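Local structure of probable N-glycosylase/DNA lyase (Thermotoga maritima, 3N0U) at residues P29-R34 and F205-W210. The protein is probably an N-glycosylase/DNA lyase, an all-helical member of the 8-oxoguanine DNA glycosylase family within the helix-hairpin-helix clan. Sequence-based numbering, arbitrary orientation.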
loop_
_atom_site.group_PDB
_atom_site.type_symbol
_atom_site.label_atom_id
_atom_site.label_comp_id
_atom_site.label_asym_id
_atom_site.label_seq_id
_atom_site.Cartn_x
_atom_site.Cartn_y
_atom_site.Cartn_z
ATOM N N PRO A 29 -6.767 -14.109 -11.906
ATOM C CA PRO A 29 -7.521 -13.093 -12.669
ATOM C C PRO A 29 -7.810 -11.845 -11.848
ATOM O O PRO A 29 -7.804 -10.724 -12.380
ATOM C CB PRO A 29 -8.824 -13.804 -13.065
ATOM C CG PRO A 29 -8.620 -15.245 -12.732
ATOM C CD PRO A 29 -7.498 -15.379 -11.763
ATOM N N LEU A 30 -8.069 -12.018 -10.561
ATOM C CA LEU A 30 -8.305 -10.862 -9.701
ATOM C C LEU A 30 -7.042 -10.036 -9.521
ATOM O O LEU A 30 -7.086 -8.814 -9.533
ATOM C CB LEU A 30 -8.819 -11.315 -8.333
ATOM C CG LEU A 30 -10.172 -12.026 -8.317
ATOM C CD1 LEU A 30 -10.524 -12.364 -6.884
ATOM C CD2 LEU A 30 -11.253 -11.152 -8.939
ATOM N N VAL A 31 -5.921 -10.701 -9.299
ATOM C CA VAL A 31 -4.644 -10.018 -9.156
ATOM C C VAL A 31 -4.308 -9.249 -10.433
ATOM O O VAL A 31 -3.918 -8.087 -10.372
ATOM C CB VAL A 31 -3.538 -11.025 -8.807
ATOM C CG1 VAL A 31 -2.160 -10.377 -8.827
ATOM C CG2 VAL A 31 -3.806 -11.647 -7.443
ATOM N N GLU A 32 -4.478 -9.890 -11.586
ATOM C CA GLU A 32 -4.107 -9.247 -12.837
ATOM C C GLU A 32 -5.022 -8.073 -13.132
ATOM O O GLU A 32 -4.573 -7.037 -13.581
ATOM C CB GLU A 32 -4.109 -10.246 -13.996
ATOM C CG GLU A 32 -3.002 -11.271 -13.902
ATOM C CD GLU A 32 -1.633 -10.657 -14.130
ATOM O OE1 GLU A 32 -1.505 -9.834 -15.077
ATOM O OE2 GLU A 32 -0.693 -10.978 -13.367
ATOM N N GLN A 33 -6.306 -8.211 -12.856
ATOM C CA GLN A 33 -7.230 -7.115 -13.123
ATOM C C GLN A 33 -6.935 -5.948 -12.196
ATOM O O GLN A 33 -6.963 -4.783 -12.609
ATOM C CB GLN A 33 -8.673 -7.581 -12.972
ATOM C CG GLN A 33 -9.138 -8.357 -14.197
ATOM C CD GLN A 33 -10.214 -9.378 -13.884
ATOM O OE1 GLN A 33 -11.076 -9.150 -13.032
ATOM N NE2 GLN A 33 -10.161 -10.520 -14.566
ATOM N N ARG A 34 -6.581 -6.246 -10.951
ATOM C CA ARG A 34 -6.304 -5.175 -10.004
ATOM C C ARG A 34 -5.023 -4.448 -10.421
ATOM O O ARG A 34 -4.961 -3.217 -10.398
ATOM C CB ARG A 34 -6.198 -5.735 -8.591
ATOM C CG ARG A 34 -6.030 -4.684 -7.521
ATOM C CD ARG A 34 -7.253 -3.796 -7.415
ATOM N NE ARG A 34 -8.396 -4.472 -6.796
ATOM C CZ ARG A 34 -9.506 -4.824 -7.432
ATOM N NH1 ARG A 34 -9.659 -4.580 -8.730
ATOM N NH2 ARG A 34 -10.473 -5.425 -6.754
ATOM N N PHE A 205 2.907 -10.282 -5.715
ATOM C CA PHE A 205 2.988 -11.308 -4.678
ATOM C C PHE A 205 2.183 -10.869 -3.466
ATOM O O PHE A 205 1.483 -11.672 -2.859
ATOM C CB PHE A 205 4.449 -11.557 -4.287
ATOM C CG PHE A 205 4.646 -12.734 -3.394
ATOM C CD1 PHE A 205 4.287 -14.000 -3.812
ATOM C CD2 PHE A 205 5.194 -12.584 -2.134
ATOM C CE1 PHE A 205 4.467 -15.097 -2.990
ATOM C CE2 PHE A 205 5.387 -13.693 -1.309
ATOM C CZ PHE A 205 5.023 -14.944 -1.751
ATOM N N ASP A 206 2.276 -9.592 -3.122
ATOM C CA ASP A 206 1.500 -9.048 -1.998
ATOM C C ASP A 206 0.013 -9.375 -2.124
ATOM O O ASP A 206 -0.654 -9.687 -1.130
ATOM C CB ASP A 206 1.654 -7.528 -1.931
ATOM C CG ASP A 206 0.819 -6.910 -0.843
ATOM O OD1 ASP A 206 1.246 -6.950 0.336
ATOM O OD2 ASP A 206 -0.251 -6.368 -1.171
ATOM N N LEU A 207 -0.524 -9.274 -3.336
ATOM C CA LEU A 207 -1.952 -9.547 -3.531
ATOM C C LEU A 207 -2.279 -11.020 -3.380
ATOM O O LEU A 207 -3.340 -11.362 -2.876
ATOM C CB LEU A 207 -2.435 -9.027 -4.870
ATOM C CG LEU A 207 -2.312 -7.514 -5.018
ATOM C CD1 LEU A 207 -2.812 -7.133 -6.394
ATOM C CD2 LEU A 207 -3.104 -6.783 -3.930
ATOM N N TYR A 208 -1.372 -11.896 -3.794
ATOM C CA TYR A 208 -1.577 -13.318 -3.546
ATOM C C TYR A 208 -1.564 -13.589 -2.034
ATOM O O TYR A 208 -2.382 -14.357 -1.539
ATOM C CB TYR A 208 -0.531 -14.162 -4.286
ATOM C CG TYR A 208 -0.753 -14.225 -5.778
ATOM C CD1 TYR A 208 -1.678 -15.092 -6.326
ATOM C CD2 TYR A 208 -0.013 -13.432 -6.644
ATOM C CE1 TYR A 208 -1.874 -15.158 -7.698
ATOM C CE2 TYR A 208 -0.210 -13.483 -8.012
ATOM C CZ TYR A 208 -1.135 -14.361 -8.526
ATOM O OH TYR A 208 -1.364 -14.430 -9.868
ATOM N N LEU A 209 -0.638 -12.968 -1.307
ATOM C CA LEU A 209 -0.557 -13.141 0.148
ATOM C C LEU A 209 -1.863 -12.714 0.809
ATOM O O LEU A 209 -2.366 -13.363 1.733
ATOM C CB LEU A 209 0.598 -12.333 0.725
ATOM C CG LEU A 209 2.009 -12.843 0.420
ATOM C CD1 LEU A 209 3.029 -11.878 0.995
ATOM C CD2 LEU A 209 2.239 -14.237 0.976
ATOM N N TRP A 210 -2.429 -11.608 0.348
ATOM C CA TRP A 210 -3.665 -11.133 0.969
ATOM C C TRP A 210 -4.884 -11.975 0.620
ATOM O O TRP A 210 -5.834 -12.043 1.403
ATOM C CB TRP A 210 -3.918 -9.661 0.643
ATOM C CG TRP A 210 -3.381 -8.753 1.698
ATOM C CD1 TRP A 210 -2.209 -8.062 1.683
ATOM C CD2 TRP A 210 -4.006 -8.459 2.943
ATOM N NE1 TRP A 210 -2.068 -7.346 2.845
ATOM C CE2 TRP A 210 -3.166 -7.570 3.634
ATOM C CE3 TRP A 210 -5.208 -8.856 3.537
ATOM C CZ2 TRP A 210 -3.482 -7.076 4.893
ATOM C CZ3 TRP A 210 -5.526 -8.360 4.786
ATOM C CH2 TRP A 210 -4.665 -7.481 5.453
HETATM O O HOH W 1 -0.067 -12.610 -11.285
#
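Val-31 sets its two methyl groups against Leu-207 and Tyr-208, and most of the apolar contact between the two helices passes through it. Its CG2 stands almost over the middle of the Tyr-208 ring, 3.9 Å from the ring centroid and 8° off the ring normal, a CH-pi contact on the face. The rotation that puts CG2 there, anti to the carbonyl carbon, leaves CG1 of Val-31 beside it, 3.8 Å from CE2 of Tyr-208. A beta-branched residue suits this place because both methyls start close to the main chain and reach both neighbours: CG2 of Val-31 also lies 3.9 Å from CB of Leu-207, and CG1 comes near CD1 of the same leucine. Leu-207, longer and branched later, carries the contact one turn further along the first helix, where its CD1 lies 4.2 Å from CG of Arg-34. The arginine contributes methylene there, while its bent chain carries NH1 to a salt bridge with Glu-37, and NH2 and NE to hydrogen bonds with the carbonyl oxygens of Val-217 and Asp-218.

The polar link runs through one water, which lies at the edge of the Tyr-208 ring, in its plane. Tyr-208 OH donates to it at 2.6 Å, and the water donates to Glu-32 OE2 at 2.7 Å; the hydroxyl of the buried tyrosine thus has a partner. Glu-32 OE2 also forms a salt bridge with Lys-204.

The segment axes approach to 9.8 Å, with 136° between their N-to-C directions: helix-helix packing that joins the long N-terminal helix 13-44 to the C-terminal helix 202-214 in a strandless fold, consistent with the helix-hairpin-helix glycosylase family.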